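Local atomic coordinates of mandelate racemase/muconate lactonizing enzyme, C-terminal domain protein (Paracoccus denitrificans, PDB entry 4DWD), a protein that binds magnesium and belongs to the mandelate racemase/muconate lactonizing branch of the enolase superfamily, where it may act as a hydro-lyase. Residues D76-M79 and H80-V83; L85-G89 and I90-A94. One frame throughout, in Å; residues are numbered along the deposited sequence.

Interaction 1: residues D76-M79 and H80-V83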
ATOM      1  N   ASP B  76     -21.995  16.424 -23.335  1.00 12.40           N
ATOM      2  CA  ASP B  76     -21.770  15.171 -22.613  1.00 13.19           C
ATOM      3  C   ASP B  76     -22.499  14.017 -23.296  1.00 13.06           C
ATOM      4  O   ASP B  76     -21.984  12.890 -23.319  1.00 12.97           O
ATOM      5  CB  ASP B  76     -22.153  15.287 -21.128  1.00 13.85           C
ATOM      6  CG  ASP B  76     -21.231  16.215 -20.355  1.00 17.09           C
ATOM      7  OD1 ASP B  76     -20.239  16.725 -20.936  1.00 20.42           O
ATOM      8  OD2 ASP B  76     -21.499  16.429 -19.157  1.00 20.14           O
ATOM      9  N   ARG B  77     -23.678  14.285 -23.873  1.00 12.34           N
ATOM     10  CA  ARG B  77     -24.316  13.273 -24.723  1.00 12.44           C
ATOM     11  C   ARG B  77     -23.401  12.928 -25.900  1.00 13.66           C
ATOM     12  O   ARG B  77     -23.205  11.759 -26.208  1.00 15.71           O
ATOM     13  CB  ARG B  77     -25.699  13.700 -25.219  1.00 15.56           C
ATOM     14  CG  ARG B  77     -26.477  12.550 -25.848  1.00 21.45           C
ATOM     15  CD  ARG B  77     -27.867  12.960 -26.306  1.00 26.65           C
ATOM     16  NE  ARG B  77     -28.622  13.679 -25.278  1.00 31.02           N
ATOM     17  CZ  ARG B  77     -29.283  13.115 -24.267  1.00 29.88           C
ATOM     18  NH1 ARG B  77     -29.941  13.886 -23.409  1.00 32.93           N
ATOM     19  NH2 ARG B  77     -29.290  11.794 -24.101  1.00 28.41           N
HETATM   20  N   MSE B  78     -22.822  13.946 -26.539  1.00 13.80           N
HETATM   21  CA  MSE B  78     -21.933  13.714 -27.684  1.00 15.00           C
HETATM   22  C   MSE B  78     -20.705  12.941 -27.268  1.00 14.21           C
HETATM   23  O   MSE B  78     -20.243  12.063 -27.996  1.00 15.00           O
HETATM   24  CB  MSE B  78     -21.479  15.011 -28.351  1.00 15.73           C
HETATM   25  CG  MSE B  78     -22.500  15.636 -29.285  1.00 19.33           C
HETATM   26 SE   MSE B  78     -23.046  14.431 -30.739  1.00 23.59          SE
HETATM   27  CE  MSE B  78     -21.443  13.464 -31.250  1.00 17.57           C
HETATM   28  N   MSE B  79     -20.154  13.245 -26.098  1.00 13.61           N
HETATM   29  CA  MSE B  79     -18.977  12.486 -25.632  0.70 15.45           C
HETATM   30  C   MSE B  79     -19.334  11.042 -25.584  1.00 15.10           C
HETATM   31  O   MSE B  79     -18.543  10.197 -25.983  1.00 14.53           O
HETATM   32  CB  MSE B  79     -18.376  12.915 -24.256  0.70 18.57           C
HETATM   33  CG  MSE B  79     -18.254  11.873 -23.060  0.70 20.61           C
HETATM   34 SE   MSE B  79     -17.127  10.276 -23.447  0.70 33.44          SE
HETATM   35  CE  MSE B  79     -18.223   8.826 -22.702  0.70 22.45           C
ATOM     36  N   HIS B  80     -20.519  10.712 -25.113  1.00 14.15           N
ATOM     37  CA  HIS B  80     -20.861   9.305 -25.035  1.00 15.43           C
ATOM     38  C   HIS B  80     -21.131   8.672 -26.380  1.00 14.38           C
ATOM     39  O   HIS B  80     -20.799   7.510 -26.587  1.00 16.55           O
ATOM     40  CB  HIS B  80     -21.907   9.076 -23.942  1.00 17.23           C
ATOM     41  CG  HIS B  80     -21.319   9.213 -22.542  1.00 21.25           C
ATOM     42  ND1 HIS B  80     -21.046  10.414 -21.992  1.00 19.72           N
ATOM     43  CD2 HIS B  80     -20.861   8.254 -21.629  1.00 22.18           C
ATOM     44  CE1 HIS B  80     -20.476  10.244 -20.781  1.00 19.79           C
ATOM     45  NE2 HIS B  80     -20.354   8.924 -20.561  1.00 19.91           N
ATOM     46  N   ARG B  81     -21.680   9.438 -27.321  1.00 13.30           N
ATOM     47  CA  ARG B  81     -21.819   8.959 -28.713  1.00 14.59           C
ATOM     48  C   ARG B  81     -20.453   8.712 -29.360  1.00 14.90           C
ATOM     49  O   ARG B  81     -20.298   7.802 -30.186  1.00 18.08           O
ATOM     50  CB  ARG B  81     -22.592   9.963 -29.573  1.00 16.18           C
ATOM     51  CG  ARG B  81     -24.002  10.242 -29.084  1.00 22.74           C
ATOM     52  CD  ARG B  81     -25.044  10.240 -30.192  1.00 32.58           C
ATOM     53  NE  ARG B  81     -24.656  10.981 -31.386  1.00 40.13           N
ATOM     54  CZ  ARG B  81     -25.521  11.549 -32.226  1.00 40.28           C
ATOM     55  NH1 ARG B  81     -25.080  12.199 -33.296  1.00 42.44           N
ATOM     56  NH2 ARG B  81     -26.827  11.483 -31.991  1.00 43.00           N
ATOM     57  N   LEU B  82     -19.475   9.533 -28.987  1.00 13.15           N
ATOM     58  CA  LEU B  82     -18.155   9.503 -29.610  1.00 13.68           C
ATOM     59  C   LEU B  82     -17.121   8.688 -28.833  1.00 12.78           C
ATOM     60  O   LEU B  82     -15.943   8.658 -29.201  1.00 12.14           O
ATOM     61  CB  LEU B  82     -17.619  10.929 -29.776  1.00 15.17           C
ATOM     62  CG  LEU B  82     -18.362  11.905 -30.675  1.00 16.50           C
ATOM     63  CD1 LEU B  82     -17.581  13.201 -30.763  1.00 15.78           C
ATOM     64  CD2 LEU B  82     -18.573  11.292 -32.047  1.00 17.54           C
ATOM     65  N   VAL B  83     -17.549   8.009 -27.776  1.00 11.90           N
ATOM     66  CA  VAL B  83     -16.587   7.414 -26.849  1.00 12.21           C
ATOM     67  C   VAL B  83     -15.675   6.401 -27.544  1.00 12.21           C
ATOM     68  O   VAL B  83     -14.494   6.307 -27.223  1.00 11.74           O
ATOM     69  CB  VAL B  83     -17.312   6.806 -25.614  1.00 12.38           C
ATOM     70  CG1 VAL B  83     -18.180   5.621 -26.011  1.00 14.68           C
ATOM     71  CG2 VAL B  83     -16.326   6.418 -24.514  1.00 12.40           C
TER

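Interaction 2: residues L85-G89 and I90-A94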
ATOM      1  N   LEU B  85     -14.416   6.527 -30.357  1.00 10.97           N
ATOM      2  CA  LEU B  85     -13.362   7.206 -31.124  1.00 10.38           C
ATOM      3  C   LEU B  85     -12.112   7.450 -30.292  1.00 10.64           C
ATOM      4  O   LEU B  85     -11.130   8.006 -30.787  1.00 10.52           O
ATOM      5  CB  LEU B  85     -13.863   8.526 -31.741  1.00 11.04           C
ATOM      6  CG  LEU B  85     -15.044   8.426 -32.709  1.00 11.30           C
ATOM      7  CD1 LEU B  85     -15.392   9.815 -33.224  1.00 13.25           C
ATOM      8  CD2 LEU B  85     -14.745   7.458 -33.854  1.00 11.95           C
ATOM      9  N   GLY B  86     -12.155   7.029 -29.031  1.00 10.70           N
ATOM     10  CA  GLY B  86     -11.023   7.149 -28.130  1.00 10.93           C
ATOM     11  C   GLY B  86     -11.538   7.333 -26.711  1.00 11.21           C
ATOM     12  O   GLY B  86     -11.575   6.382 -25.940  1.00 11.38           O
ATOM     13  N   PRO B  87     -11.972   8.554 -26.365  1.00 11.22           N
ATOM     14  CA  PRO B  87     -12.080   9.754 -27.199  1.00 10.74           C
ATOM     15  C   PRO B  87     -10.873  10.684 -27.117  1.00 11.35           C
ATOM     16  O   PRO B  87     -10.913  11.800 -27.668  1.00 10.92           O
ATOM     17  CB  PRO B  87     -13.326  10.428 -26.637  1.00 11.33           C
ATOM     18  CG  PRO B  87     -13.231  10.127 -25.164  1.00 12.65           C
ATOM     19  CD  PRO B  87     -12.648   8.731 -25.062  1.00 11.47           C
ATOM     20  N   GLU B  88      -9.811  10.225 -26.459  1.00 11.92           N
ATOM     21  CA  GLU B  88      -8.624  11.056 -26.231  1.00 11.88           C
ATOM     22  C   GLU B  88      -8.102  11.675 -27.514  1.00 11.28           C
ATOM     23  O   GLU B  88      -7.959  11.001 -28.539  1.00 11.54           O
ATOM     24  CB  GLU B  88      -7.479  10.232 -25.642  1.00 13.56           C
ATOM     25  CG  GLU B  88      -7.701   9.702 -24.228  1.00 17.12           C
ATOM     26  CD  GLU B  88      -8.307   8.313 -24.212  1.00 15.72           C
ATOM     27  OE1 GLU B  88      -9.052   7.956 -25.156  1.00 13.84           O
ATOM     28  OE2 GLU B  88      -8.049   7.571 -23.236  1.00 18.97           O
ATOM     29  N   GLY B  89      -7.774  12.964 -27.446  1.00 10.80           N
ATOM     30  CA  GLY B  89      -7.092  13.630 -28.560  1.00 11.35           C
ATOM     31  C   GLY B  89      -8.079  14.189 -29.565  1.00 10.17           C
ATOM     32  O   GLY B  89      -8.673  15.238 -29.349  1.00 10.02           O
ATOM     33  N   ILE B  90      -8.249  13.485 -30.676  1.00  9.40           N
ATOM     34  CA  ILE B  90      -9.077  14.006 -31.760  1.00  9.56           C
ATOM     35  C   ILE B  90     -10.503  14.364 -31.317  1.00  9.78           C
ATOM     36  O   ILE B  90     -10.987  15.480 -31.559  1.00 10.09           O
ATOM     37  CB  ILE B  90      -9.115  13.003 -32.925  1.00  9.52           C
ATOM     38  CG1 ILE B  90      -7.746  12.968 -33.626  1.00  9.72           C
ATOM     39  CG2 ILE B  90     -10.191  13.399 -33.937  1.00 10.06           C
ATOM     40  CD1 ILE B  90      -7.520  11.745 -34.494  1.00 10.42           C
ATOM     41  N   ALA B  91     -11.178  13.425 -30.657  1.00  9.41           N
ATOM     42  CA  ALA B  91     -12.563  13.654 -30.275  1.00  9.42           C
ATOM     43  C   ALA B  91     -12.694  14.641 -29.119  1.00  9.12           C
ATOM     44  O   ALA B  91     -13.584  15.495 -29.143  1.00  9.93           O
ATOM     45  CB  ALA B  91     -13.274  12.335 -29.969  1.00 10.12           C
ATOM     46  N   THR B  92     -11.830  14.544 -28.104  1.00  9.21           N
ATOM     47  CA  THR B  92     -11.928  15.520 -27.023  1.00  9.85           C
ATOM     48  C   THR B  92     -11.636  16.950 -27.497  1.00  9.13           C
ATOM     49  O   THR B  92     -12.237  17.885 -26.978  1.00  9.28           O
ATOM     50  CB  THR B  92     -11.064  15.170 -25.787  1.00  9.93           C
ATOM     51  OG1 THR B  92      -9.680  15.032 -26.158  1.00  9.44           O
ATOM     52  CG2 THR B  92     -11.552  13.857 -25.142  1.00 11.38           C
ATOM     53  N   ALA B  93     -10.731  17.119 -28.464  1.00  9.08           N
ATOM     54  CA  ALA B  93     -10.468  18.467 -29.010  1.00  8.92           C
ATOM     55  C   ALA B  93     -11.658  18.988 -29.809  1.00  9.43           C
ATOM     56  O   ALA B  93     -11.984  20.173 -29.729  1.00  9.82           O
ATOM     57  CB  ALA B  93      -9.205  18.486 -29.858  1.00  9.60           C
ATOM     58  N   ALA B  94     -12.309  18.109 -30.575  1.00  9.24           N
ATOM     59  CA  ALA B  94     -13.548  18.477 -31.275  1.00  9.25           C
ATOM     60  C   ALA B  94     -14.624  18.959 -30.305  1.00  9.38           C
ATOM     61  O   ALA B  94     -15.266  19.991 -30.525  1.00 10.09           O
ATOM     62  CB  ALA B  94     -14.046  17.298 -32.087  1.00 11.08           C
TER
HETATM   63  O   HOH W   1      -9.994  10.689 -30.479  1.00 11.26           O

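Interaction 1: residues D76-M79 and H80-V83
The carbonyl oxygen of D76 is gripped twice by H80, by the backbone N in the ordinary helical manner and by the imidazole ND1, and the two donors arrive from opposite faces of the carbonyl plane. The ring bond is the straighter of the two: ND1 of H80 sits 3.0 Å from D76 O with an N-H...O angle of 168°. That oxygen also lies almost in the plane of the imidazole, so the bond fixes how the ring is turned. H80 can fold back like this because CG stands anti to its own carbonyl carbon (chi1 -73°), beside the backbone N, which brings ND1 round to the oxygen one turn earlier. At its far end NE2 is hydrogen-bonded to the hydroxyl of Y229 from the second subunit. Selenomethionine M79, deposited in two conformers, lies over one face of the imidazole in one of them, too tightly for the detail to be trusted.

On another side of the turn, M78, also selenomethionine, bends at chi2 and chi3. Its CE meets L82 CG at 3.5 Å, while its SE lies obliquely beside the R81 guanidinium, 3.9 Å from NE. F62 on helix 49-63 touches both M78 and R81. The backbone runs on as a helix with R81 N bonded to R77 O at 3.0 Å. L82 N then bonds to M78 O at 2.8 Å and more weakly to M79 O at 3.2 Å. L82 is the first residue to leave helical angles, and this shared N-H is characteristic of the C-terminal turn of an alpha-helix, here helix 71-81 of the superfamily's N-terminal capping domain.

Interaction 2: residues L85-G89 and I90-A94
Two carbonyls of the loop take backbone N-H groups from the first turn of the helix: P87 O receives T92 N at 2.9 Å, and G89 O receives A93 N, also at 2.9 Å. The second is the straighter, with an N-H...O angle of 158° against 141° for the first. A water sits inside the bend of the loop and accepts from A91 N at 3.0 Å. It lies within donating distance of L85 O at 2.9 Å and E88 O at 2.8 Å, more acceptors than it can serve at once when its other neighbours are counted. In this way it links the start of the loop to its end and to the first turn of the helix.

G89 is the N-cap residue of helix 90-110. Its own N-H reaches the hydroxyl of T92, three residues on, only weakly and at a slant, with 3.1 Å from G89 N to T92 OG1. The reciprocal bond of a capping box is missing, since glycine has no side chain to reach back to T92 N, and P87 O takes that N-H instead. A chi1 of 57° sets OG1 between the backbone N and the carbonyl carbon of T92, and the same hydroxyl is also bonded to K274 O.

Outside this polar core the apolar groups close in. The peptide before P87 is cis, and CB of the proline ring rests 3.8 Å from A91 CB, while the T92 and P87 side chains cross obliquely, CG2 of T92 near the ring's CB and CG. A91 CB also approaches L85 CB, at 4.2 Å. L85 and I90 pack against I90 and L85 of the second subunit, and A93 and A94 face S51 and V55 of helix 49-63.

In the fold
The two interactions come in series along the chain, their centres 10 Å apart: interaction 1 finishes helix 71-81, and interaction 2 opens one residue later and carries the loop into the start of helix 90-110. Together they form the connection between consecutive helices of the N-terminal domain, both packed on helix 49-63. They touch directly, P87 lying against the L82 carbonyl and, in the conformer described, near M79. Both also meet the second subunit, so the connection is part of the subunit interface in an assembly of eight chains. Interaction 2 lies deeper, with the side chain of E88 about 6 Å from a bound magnesium ion, while interaction 1 is further from the centre of the chain.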